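Local coordinates for protein possible thiol-disulfide isomerase (Cytophaga hutchinsonii, PDB 3HCZ) that is probably a thioredoxin-fold thiol-disulfide isomerase or oxidoreductase domain of the AhpC/TSA family, though its function has not been established, at residues V29-Q42 and I65-W79. Residues are numbered along the deposited sequence; the frame is centred on the assembly and turned at random.
With SO4 (sulfate ion), chain C; SO4 (sulfate ion), chain E.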
ATOM      1  N   VAL A  29      -3.535   8.425   7.876  1.00 15.79           N
ATOM      2  CA  VAL A  29      -4.159   8.508   6.572  1.00 16.91           C
ATOM      3  C   VAL A  29      -5.671   8.513   6.770  1.00 17.29           C
ATOM      4  O   VAL A  29      -6.183   7.683   7.521  1.00 18.11           O
ATOM      5  CB  VAL A  29      -3.728   7.359   5.663  1.00 17.71           C
ATOM      6  CG1 VAL A  29      -4.511   7.421   4.332  1.00 18.68           C
ATOM      7  CG2 VAL A  29      -2.184   7.501   5.400  1.00 18.12           C
ATOM      8  N   GLN A  30      -6.339   9.453   6.126  1.00 16.47           N
ATOM      9  CA  GLN A  30      -7.780   9.528   6.084  0.50 17.59           C
ATOM     10  C   GLN A  30      -8.309   9.104   4.785  1.00 17.33           C
ATOM     11  O   GLN A  30      -8.199   9.820   3.843  1.00 18.06           O
ATOM     12  CB  GLN A  30      -8.261  10.951   6.188  0.50 18.42           C
ATOM     13  CG  GLN A  30      -7.590  11.721   7.132  0.50 20.41           C
ATOM     14  CD  GLN A  30      -8.329  11.710   8.367  0.50 23.75           C
ATOM     15  OE1 GLN A  30      -8.222  10.773   9.106  0.50 25.90           O
ATOM     16  NE2 GLN A  30      -9.121  12.744   8.611  0.50 24.57           N
ATOM     17  N   ALA A  31      -8.956   7.974   4.760  1.00 16.53           N
ATOM     18  CA  ALA A  31      -9.514   7.479   3.503  1.00 15.85           C
ATOM     19  C   ALA A  31     -10.534   6.375   3.803  1.00 15.71           C
ATOM     20  O   ALA A  31     -10.362   5.599   4.751  1.00 15.89           O
ATOM     21  CB  ALA A  31      -8.353   6.886   2.606  1.00 15.92           C
ATOM     22  N   LYS A  32     -11.572   6.286   2.977  1.00 15.31           N
ATOM     23  CA  LYS A  32     -12.568   5.247   3.127  1.00 15.01           C
ATOM     24  C   LYS A  32     -11.899   3.852   3.026  1.00 15.27           C
ATOM     25  O   LYS A  32     -12.255   2.915   3.789  1.00 15.28           O
ATOM     26  CB  LYS A  32     -13.671   5.402   2.071  1.00 15.03           C
ATOM     27  CG  LYS A  32     -14.679   4.276   2.106  1.00 16.37           C
ATOM     28  CD  LYS A  32     -15.804   4.536   1.130  1.00 18.72           C
ATOM     29  CE  LYS A  32     -16.872   3.519   1.349  1.00 22.32           C
ATOM     30  NZ  LYS A  32     -17.896   3.563   0.277  1.00 26.12           N
ATOM     31  N   TYR A  33     -10.944   3.698   2.088  1.00 13.81           N
ATOM     32  CA  TYR A  33     -10.157   2.445   1.988  1.00 13.77           C
ATOM     33  C   TYR A  33      -8.734   2.874   1.780  1.00 14.10           C
ATOM     34  O   TYR A  33      -8.499   3.850   1.050  1.00 13.37           O
ATOM     35  CB  TYR A  33     -10.485   1.594   0.756  1.00 13.79           C
ATOM     36  CG  TYR A  33     -11.877   1.088   0.786  1.00 15.44           C
ATOM     37  CD1 TYR A  33     -12.254   0.075   1.676  1.00 14.60           C
ATOM     38  CD2 TYR A  33     -12.840   1.638  -0.053  1.00 16.97           C
ATOM     39  CE1 TYR A  33     -13.625  -0.375   1.720  1.00 15.01           C
ATOM     40  CE2 TYR A  33     -14.183   1.194  -0.014  1.00 16.42           C
ATOM     41  CZ  TYR A  33     -14.546   0.181   0.871  1.00 17.10           C
ATOM     42  OH  TYR A  33     -15.873  -0.248   0.901  1.00 15.73           O
ATOM     43  N   THR A  34      -7.810   2.175   2.436  1.00 14.10           N
ATOM     44  CA  THR A  34      -6.379   2.348   2.177  0.70 14.18           C
ATOM     45  C   THR A  34      -5.829   1.055   1.601  1.00 15.54           C
ATOM     46  O   THR A  34      -5.987  -0.023   2.202  1.00 15.52           O
ATOM     47  CB  THR A  34      -5.549   2.702   3.448  0.70 14.11           C
ATOM     48  OG1 THR A  34      -6.082   3.879   4.038  0.70 14.87           O
ATOM     49  CG2 THR A  34      -4.005   2.910   3.099  0.70 10.88           C
ATOM     50  N   ILE A  35      -5.184   1.158   0.438  1.00 14.89           N
ATOM     51  CA  ILE A  35      -4.478   0.044  -0.151  0.50 14.74           C
ATOM     52  C   ILE A  35      -3.036   0.108   0.382  1.00 15.84           C
ATOM     53  O   ILE A  35      -2.310   1.070   0.101  1.00 16.84           O
ATOM     54  CB  ILE A  35      -4.499   0.122  -1.704  0.50 13.63           C
ATOM     55  CG1 ILE A  35      -5.916   0.398  -2.242  0.50 12.75           C
ATOM     56  CG2 ILE A  35      -3.889  -1.144  -2.331  0.50 14.93           C
ATOM     57  CD1 ILE A  35      -6.982  -0.559  -1.724  0.50  9.50           C
ATOM     58  N   LEU A  36      -2.649  -0.886   1.157  1.00 14.46           N
ATOM     59  CA  LEU A  36      -1.332  -0.935   1.650  1.00 16.10           C
ATOM     60  C   LEU A  36      -0.516  -1.719   0.613  1.00 15.92           C
ATOM     61  O   LEU A  36      -0.770  -2.902   0.385  1.00 17.04           O
ATOM     62  CB  LEU A  36      -1.333  -1.555   3.056  1.00 16.99           C
ATOM     63  CG  LEU A  36       0.012  -1.804   3.702  1.00 17.71           C
ATOM     64  CD1 LEU A  36       0.947  -0.523   3.688  1.00 20.77           C
ATOM     65  CD2 LEU A  36      -0.321  -2.243   5.146  1.00 17.54           C
ATOM     66  N   PHE A  37       0.469  -1.068  -0.004  1.00 15.16           N
ATOM     67  CA  PHE A  37       1.207  -1.713  -1.128  1.00 15.14           C
ATOM     68  C   PHE A  37       2.725  -1.711  -0.953  1.00 14.97           C
ATOM     69  O   PHE A  37       3.369  -0.674  -1.093  1.00 14.83           O
ATOM     70  CB  PHE A  37       0.784  -1.024  -2.446  1.00 15.34           C
ATOM     71  CG  PHE A  37       1.337  -1.640  -3.672  1.00 16.63           C
ATOM     72  CD1 PHE A  37       0.907  -2.908  -4.105  1.00 17.10           C
ATOM     73  CD2 PHE A  37       2.303  -0.964  -4.417  1.00 20.15           C
ATOM     74  CE1 PHE A  37       1.440  -3.478  -5.300  1.00 20.00           C
ATOM     75  CE2 PHE A  37       2.834  -1.528  -5.591  1.00 19.49           C
ATOM     76  CZ  PHE A  37       2.391  -2.783  -6.028  1.00 20.04           C
ATOM     77  N   PHE A  38       3.307  -2.889  -0.706  1.00 14.36           N
ATOM     78  CA  PHE A  38       4.747  -2.980  -0.475  1.00 14.82           C
ATOM     79  C   PHE A  38       5.420  -3.357  -1.784  1.00 15.31           C
ATOM     80  O   PHE A  38       5.011  -4.326  -2.442  1.00 14.48           O
ATOM     81  CB  PHE A  38       5.100  -4.016   0.608  1.00 14.01           C
ATOM     82  CG  PHE A  38       4.499  -3.734   1.957  1.00 16.33           C
ATOM     83  CD1 PHE A  38       5.206  -2.969   2.916  1.00 14.47           C
ATOM     84  CD2 PHE A  38       3.240  -4.272   2.304  1.00 18.44           C
ATOM     85  CE1 PHE A  38       4.646  -2.672   4.189  1.00 19.25           C
ATOM     86  CE2 PHE A  38       2.668  -4.009   3.595  1.00 20.76           C
ATOM     87  CZ  PHE A  38       3.362  -3.200   4.534  1.00 18.22           C
ATOM     88  N   TRP A  39       6.453  -2.605  -2.156  1.00 15.21           N
ATOM     89  CA  TRP A  39       7.079  -2.774  -3.466  1.00 15.70           C
ATOM     90  C   TRP A  39       8.538  -2.360  -3.406  1.00 15.23           C
ATOM     91  O   TRP A  39       9.014  -1.785  -2.404  1.00 14.94           O
ATOM     92  CB  TRP A  39       6.313  -1.979  -4.549  1.00 15.60           C
ATOM     93  CG  TRP A  39       6.500  -0.501  -4.455  1.00 15.61           C
ATOM     94  CD1 TRP A  39       5.928   0.371  -3.523  1.00 15.03           C
ATOM     95  CD2 TRP A  39       7.336   0.291  -5.294  1.00 15.36           C
ATOM     96  NE1 TRP A  39       6.351   1.663  -3.785  1.00 13.89           N
ATOM     97  CE2 TRP A  39       7.224   1.630  -4.853  1.00 16.69           C
ATOM     98  CE3 TRP A  39       8.170  -0.004  -6.391  1.00 15.16           C
ATOM     99  CZ2 TRP A  39       7.926   2.675  -5.469  1.00 13.73           C
ATOM    100  CZ3 TRP A  39       8.862   1.032  -7.008  1.00 17.98           C
ATOM    101  CH2 TRP A  39       8.728   2.356  -6.549  1.00 16.66           C
ATOM    102  N   ASP A  40       9.270  -2.703  -4.476  1.00 14.84           N
ATOM    103  CA  ASP A  40      10.719  -2.514  -4.529  1.00 14.15           C
ATOM    104  C   ASP A  40      11.063  -2.143  -5.968  1.00 14.84           C
ATOM    105  O   ASP A  40      10.727  -2.879  -6.902  1.00 14.34           O
ATOM    106  CB  ASP A  40      11.400  -3.830  -4.104  1.00 14.19           C
ATOM    107  CG  ASP A  40      12.908  -3.747  -4.038  1.00 16.14           C
ATOM    108  OD1 ASP A  40      13.546  -2.776  -4.502  1.00 15.58           O
ATOM    109  OD2 ASP A  40      13.483  -4.740  -3.542  1.00 19.53           O
ATOM    110  N   SER A  41      11.716  -1.000  -6.154  1.00 15.18           N
ATOM    111  CA  SER A  41      12.095  -0.583  -7.517  1.00 15.97           C
ATOM    112  C   SER A  41      13.095  -1.557  -8.134  1.00 16.48           C
ATOM    113  O   SER A  41      13.160  -1.718  -9.360  1.00 16.94           O
ATOM    114  CB  SER A  41      12.654   0.848  -7.515  1.00 15.62           C
ATOM    115  OG  SER A  41      14.005   0.851  -7.049  1.00 17.24           O
ATOM    116  N   GLN A  42      13.847  -2.249  -7.288  1.00 17.25           N
ATOM    117  CA  GLN A  42      14.836  -3.196  -7.801  1.00 17.61           C
ATOM    118  C   GLN A  42      14.235  -4.453  -8.389  1.00 18.46           C
ATOM    119  O   GLN A  42      14.954  -5.308  -8.876  1.00 18.92           O
ATOM    120  CB  GLN A  42      15.873  -3.516  -6.737  1.00 17.66           C
ATOM    121  CG  GLN A  42      16.592  -2.242  -6.281  1.00 17.58           C
ATOM    122  CD  GLN A  42      17.125  -1.442  -7.459  1.00 19.98           C
ATOM    123  OE1 GLN A  42      18.164  -1.781  -7.998  1.00 20.83           O
ATOM    124  NE2 GLN A  42      16.422  -0.377  -7.861  1.00 17.13           N
ATOM    125  N   ILE A  65     -10.227   6.447  -1.892  1.00 20.23           N
ATOM    126  CA  ILE A  65      -9.200   5.382  -1.757  1.00 18.57           C
ATOM    127  C   ILE A  65      -7.823   5.987  -1.861  1.00 17.40           C
ATOM    128  O   ILE A  65      -7.544   6.711  -2.814  1.00 17.33           O
ATOM    129  CB  ILE A  65      -9.387   4.315  -2.846  1.00 18.83           C
ATOM    130  CG1 ILE A  65     -10.788   3.735  -2.731  1.00 17.82           C
ATOM    131  CG2 ILE A  65      -8.321   3.248  -2.733  1.00 16.88           C
ATOM    132  CD1 ILE A  65     -11.243   2.947  -3.933  1.00 19.12           C
ATOM    133  N   GLN A  66      -6.991   5.766  -0.849  1.00 15.54           N
ATOM    134  CA  GLN A  66      -5.579   6.145  -0.933  1.00 15.63           C
ATOM    135  C   GLN A  66      -4.723   4.873  -1.081  1.00 15.20           C
ATOM    136  O   GLN A  66      -5.099   3.801  -0.554  1.00 15.13           O
ATOM    137  CB  GLN A  66      -5.153   6.994   0.296  1.00 15.97           C
ATOM    138  CG  GLN A  66      -3.644   7.422   0.315  1.00 15.36           C
ATOM    139  CD  GLN A  66      -3.289   8.249  -0.889  1.00 19.60           C
ATOM    140  OE1 GLN A  66      -3.023   7.710  -1.964  1.00 19.90           O
ATOM    141  NE2 GLN A  66      -3.320   9.583  -0.738  1.00 19.65           N
ATOM    142  N   VAL A  67      -3.580   4.983  -1.762  1.00 14.31           N
ATOM    143  CA  VAL A  67      -2.570   3.911  -1.727  1.00 14.28           C
ATOM    144  C   VAL A  67      -1.386   4.403  -0.874  1.00 15.35           C
ATOM    145  O   VAL A  67      -0.811   5.475  -1.133  1.00 15.59           O
ATOM    146  CB  VAL A  67      -2.048   3.520  -3.126  1.00 14.19           C
ATOM    147  CG1 VAL A  67      -0.927   2.438  -3.018  1.00 14.62           C
ATOM    148  CG2 VAL A  67      -3.204   3.033  -4.052  1.00 13.86           C
ATOM    149  N   TYR A  68      -1.097   3.624   0.169  1.00 14.85           N
ATOM    150  CA  TYR A  68       0.061   3.844   1.024  1.00 14.05           C
ATOM    151  C   TYR A  68       1.105   2.973   0.359  1.00 14.77           C
ATOM    152  O   TYR A  68       1.172   1.734   0.618  1.00 14.18           O
ATOM    153  CB  TYR A  68      -0.273   3.403   2.461  1.00 13.97           C
ATOM    154  CG  TYR A  68       0.722   3.905   3.502  1.00 14.65           C
ATOM    155  CD1 TYR A  68       0.576   5.180   4.064  1.00 15.29           C
ATOM    156  CD2 TYR A  68       1.744   3.083   3.958  1.00 13.59           C
ATOM    157  CE1 TYR A  68       1.479   5.648   5.035  1.00 16.44           C
ATOM    158  CE2 TYR A  68       2.655   3.536   4.955  1.00 16.01           C
ATOM    159  CZ  TYR A  68       2.511   4.815   5.468  1.00 14.60           C
ATOM    160  OH  TYR A  68       3.421   5.246   6.429  1.00 13.74           O
ATOM    161  N   ALA A  69       1.876   3.585  -0.567  1.00 15.19           N
ATOM    162  CA  ALA A  69       2.772   2.826  -1.411  1.00 16.35           C
ATOM    163  C   ALA A  69       4.107   2.743  -0.653  1.00 17.42           C
ATOM    164  O   ALA A  69       4.906   3.695  -0.663  1.00 17.90           O
ATOM    165  CB  ALA A  69       2.948   3.450  -2.806  1.00 16.40           C
ATOM    166  N   ALA A  70       4.275   1.638   0.060  1.00 16.92           N
ATOM    167  CA  ALA A  70       5.387   1.458   1.028  1.00 15.50           C
ATOM    168  C   ALA A  70       6.578   0.809   0.299  1.00 15.81           C
ATOM    169  O   ALA A  70       6.647  -0.413   0.136  1.00 15.10           O
ATOM    170  CB  ALA A  70       4.910   0.589   2.202  1.00 15.38           C
ATOM    171  N   ASN A  71       7.506   1.645  -0.159  1.00 14.72           N
ATOM    172  CA  ASN A  71       8.686   1.127  -0.775  1.00 15.36           C
ATOM    173  C   ASN A  71       9.612   0.554   0.319  1.00 15.00           C
ATOM    174  O   ASN A  71       9.806   1.196   1.354  1.00 15.91           O
ATOM    175  CB  ASN A  71       9.351   2.223  -1.592  1.00 15.13           C
ATOM    176  CG  ASN A  71      10.649   1.780  -2.159  1.00 16.25           C
ATOM    177  OD1 ASN A  71      11.688   1.833  -1.483  1.00 16.78           O
ATOM    178  ND2 ASN A  71      10.630   1.351  -3.428  1.00 15.39           N
ATOM    179  N   ILE A  72      10.114  -0.673   0.112  1.00 14.22           N
ATOM    180  CA  ILE A  72      10.877  -1.384   1.149  1.00 12.93           C
ATOM    181  C   ILE A  72      12.387  -1.133   1.131  1.00 12.47           C
ATOM    182  O   ILE A  72      13.136  -1.806   1.858  1.00 13.02           O
ATOM    183  CB  ILE A  72      10.557  -2.900   1.138  1.00 12.27           C
ATOM    184  CG1 ILE A  72      11.025  -3.568  -0.186  1.00 15.27           C
ATOM    185  CG2 ILE A  72       9.067  -3.095   1.348  1.00 10.92           C
ATOM    186  CD1 ILE A  72      11.218  -5.067  -0.085  1.00 17.29           C
ATOM    187  N   GLU A  73      12.865  -0.164   0.344  1.00 12.84           N
ATOM    188  CA  GLU A  73      14.321  -0.066   0.092  1.00 13.27           C
ATOM    189  C   GLU A  73      14.978   0.751   1.174  1.00 13.65           C
ATOM    190  O   GLU A  73      14.296   1.507   1.860  1.00 13.33           O
ATOM    191  CB  GLU A  73      14.585   0.600  -1.266  1.00 13.59           C
ATOM    192  CG  GLU A  73      14.057  -0.234  -2.452  1.00 14.68           C
ATOM    193  CD  GLU A  73      14.294   0.446  -3.782  1.00 16.98           C
ATOM    194  OE1 GLU A  73      15.479   0.698  -4.147  1.00 14.80           O
ATOM    195  OE2 GLU A  73      13.307   0.749  -4.468  1.00 15.23           O
ATOM    196  N   ARG A  74      16.298   0.634   1.307  1.00 13.08           N
ATOM    197  CA  ARG A  74      17.013   1.313   2.385  1.00 13.71           C
ATOM    198  C   ARG A  74      17.804   2.529   1.928  1.00 14.54           C
ATOM    199  O   ARG A  74      18.626   3.052   2.692  1.00 13.49           O
ATOM    200  CB  ARG A  74      17.910   0.303   3.141  1.00 14.02           C
ATOM    201  CG  ARG A  74      17.113  -0.836   3.801  1.00 15.77           C
ATOM    202  CD  ARG A  74      16.194  -0.243   4.920  1.00 12.75           C
ATOM    203  NE  ARG A  74      15.344  -1.254   5.554  1.00 17.59           N
ATOM    204  CZ  ARG A  74      14.386  -0.939   6.435  1.00 18.51           C
ATOM    205  NH1 ARG A  74      14.240   0.334   6.822  1.00 15.61           N
ATOM    206  NH2 ARG A  74      13.625  -1.886   6.972  1.00 18.60           N
ATOM    207  N   LYS A  75      17.601   2.932   0.671  1.00 14.81           N
ATOM    208  CA  LYS A  75      18.176   4.159   0.098  1.00 16.17           C
ATOM    209  C   LYS A  75      17.094   4.880  -0.711  1.00 16.40           C
ATOM    210  O   LYS A  75      16.132   4.257  -1.170  1.00 16.65           O
ATOM    211  CB  LYS A  75      19.343   3.852  -0.830  1.00 15.56           C
ATOM    212  CG  LYS A  75      20.489   3.127  -0.182  1.00 21.32           C
ATOM    213  CD  LYS A  75      21.586   2.795  -1.178  1.00 23.81           C
ATOM    214  CE  LYS A  75      22.651   1.917  -0.517  1.00 26.66           C
ATOM    215  NZ  LYS A  75      23.993   2.060  -1.179  1.00 29.71           N
ATOM    216  N   ASP A  76      17.233   6.191  -0.865  1.00 16.87           N
ATOM    217  CA  ASP A  76      16.265   6.983  -1.628  1.00 16.71           C
ATOM    218  C   ASP A  76      16.408   6.909  -3.162  1.00 16.96           C
ATOM    219  O   ASP A  76      15.429   7.050  -3.887  1.00 16.09           O
ATOM    220  CB  ASP A  76      16.415   8.466  -1.257  1.00 18.06           C
ATOM    221  CG  ASP A  76      15.990   8.763   0.145  1.00 20.10           C
ATOM    222  OD1 ASP A  76      14.935   8.284   0.578  1.00 19.14           O
ATOM    223  OD2 ASP A  76      16.745   9.486   0.827  1.00 26.29           O
ATOM    224  N   GLU A  77      17.635   6.763  -3.665  1.00 15.86           N
ATOM    225  CA  GLU A  77      17.901   7.127  -5.039  1.00 16.76           C
ATOM    226  C   GLU A  77      17.031   6.445  -6.088  1.00 16.00           C
ATOM    227  O   GLU A  77      16.439   7.133  -6.949  1.00 14.37           O
ATOM    228  CB  GLU A  77      19.376   6.938  -5.374  1.00 17.32           C
ATOM    229  CG  GLU A  77      19.749   7.531  -6.716  1.00 23.52           C
ATOM    230  CD  GLU A  77      21.239   7.444  -6.985  1.00 32.39           C
ATOM    231  OE1 GLU A  77      21.634   6.887  -8.046  1.00 35.38           O
ATOM    232  OE2 GLU A  77      22.023   7.929  -6.125  1.00 36.09           O
ATOM    233  N   GLU A  78      17.005   5.106  -6.047  1.00 14.48           N
ATOM    234  CA  GLU A  78      16.288   4.320  -7.054  1.00 15.51           C
ATOM    235  C   GLU A  78      14.765   4.440  -6.902  1.00 15.02           C
ATOM    236  O   GLU A  78      14.020   4.437  -7.897  1.00 14.98           O
ATOM    237  CB  GLU A  78      16.691   2.846  -6.995  1.00 15.74           C
ATOM    238  CG  GLU A  78      18.161   2.635  -7.433  1.00 18.66           C
ATOM    239  CD  GLU A  78      18.459   3.291  -8.795  1.00 27.21           C
ATOM    240  OE1 GLU A  78      17.770   2.969  -9.808  1.00 30.80           O
ATOM    241  OE2 GLU A  78      19.395   4.127  -8.859  1.00 30.80           O
ATOM    242  N   TRP A  79      14.326   4.530  -5.647  1.00 14.39           N
ATOM    243  CA  TRP A  79      12.928   4.760  -5.340  1.00 14.45           C
ATOM    244  C   TRP A  79      12.436   6.055  -6.019  1.00 14.85           C
ATOM    245  O   TRP A  79      11.414   6.058  -6.724  1.00 14.79           O
ATOM    246  CB  TRP A  79      12.812   4.846  -3.822  1.00 15.45           C
ATOM    247  CG  TRP A  79      11.498   5.261  -3.266  1.00 13.48           C
ATOM    248  CD1 TRP A  79      10.258   4.710  -3.560  1.00 15.18           C
ATOM    249  CD2 TRP A  79      11.267   6.269  -2.269  1.00 15.01           C
ATOM    250  NE1 TRP A  79       9.277   5.336  -2.795  1.00 16.40           N
ATOM    251  CE2 TRP A  79       9.867   6.305  -2.019  1.00 14.39           C
ATOM    252  CE3 TRP A  79      12.097   7.148  -1.565  1.00 13.66           C
ATOM    253  CZ2 TRP A  79       9.284   7.180  -1.070  1.00 15.28           C
ATOM    254  CZ3 TRP A  79      11.518   8.041  -0.628  1.00 15.76           C
ATOM    255  CH2 TRP A  79      10.121   8.044  -0.390  1.00 16.11           C
TER
HETATM  256  S   SO4 C   2      20.509   7.453  -1.172  1.00 78.93           S
HETATM  257  O1  SO4 C   2      20.106   6.848  -2.438  1.00 76.86           O
HETATM  258  O2  SO4 C   2      20.547   8.901  -1.333  1.00 79.86           O
HETATM  259  O3  SO4 C   2      19.610   7.130  -0.053  1.00 78.18           O
HETATM  260  O4  SO4 C   2      21.851   6.976  -0.841  1.00 80.47           O
HETATM  261  S   SO4 E   4     -12.156  10.092   1.443  0.60 66.87           S
HETATM  262  O1  SO4 E   4     -13.364  10.606   0.801  0.60 66.49           O
HETATM  263  O2  SO4 E   4     -11.046  10.188   0.496  0.60 66.78           O
HETATM  264  O3  SO4 E   4     -11.834  10.932   2.595  0.60 66.74           O
HETATM  265  O4  SO4 E   4     -12.347   8.705   1.867  0.60 64.27           O
HETATM  266  O   HOH W   1       6.576   4.318  -2.707  1.00 15.21           O
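W39 and N71 meet with their flat groups turned steeply: the amide stands 78° from the indole plane, and N71 ND2 sits over one face of the ring, 3.6 Å from W39 CZ2. The indole reaches back over the neighbouring strand because its CG lies between backbone N and carbonyl carbon (chi1 72°). Its CZ2 then abuts the edge of the W79 ring at CD1, the two planes oblique to each other, and a bridging water accepts from NE1 of both tryptophans while donating to A69 O. E73 OE2 lies close to the plane of the N71 amide and accepts a nearly straight bond (168°) from ND2. It is gripped three times: S41 OG on the syn side, 2.7 Å from E73 OE2, S41 N from above the carboxylate plane, ND2 on the anti side. Such convergence probably offsets the nearness of D40 OD1, 3.5 Å from E73 OE2. W39 and N71 end strands 33-39 and 65-71, parallel neighbours joined through helix 49-60 in the beta-alpha-beta unit of a thioredoxin fold; S41 and E73 lie just beyond, and W79 is on helix 77-86. Further back, L36 lies alongside Y68, its CD1 3.7 Å from Y68 CD2, and V29 CG2 touches the other ortho carbon, CD1. F38 sets CD1 3.6 Å from A70 CB, while I72 CG2 meets the phenyl edge. On the face carrying W39, I35 CG1 packs on I65 CG2.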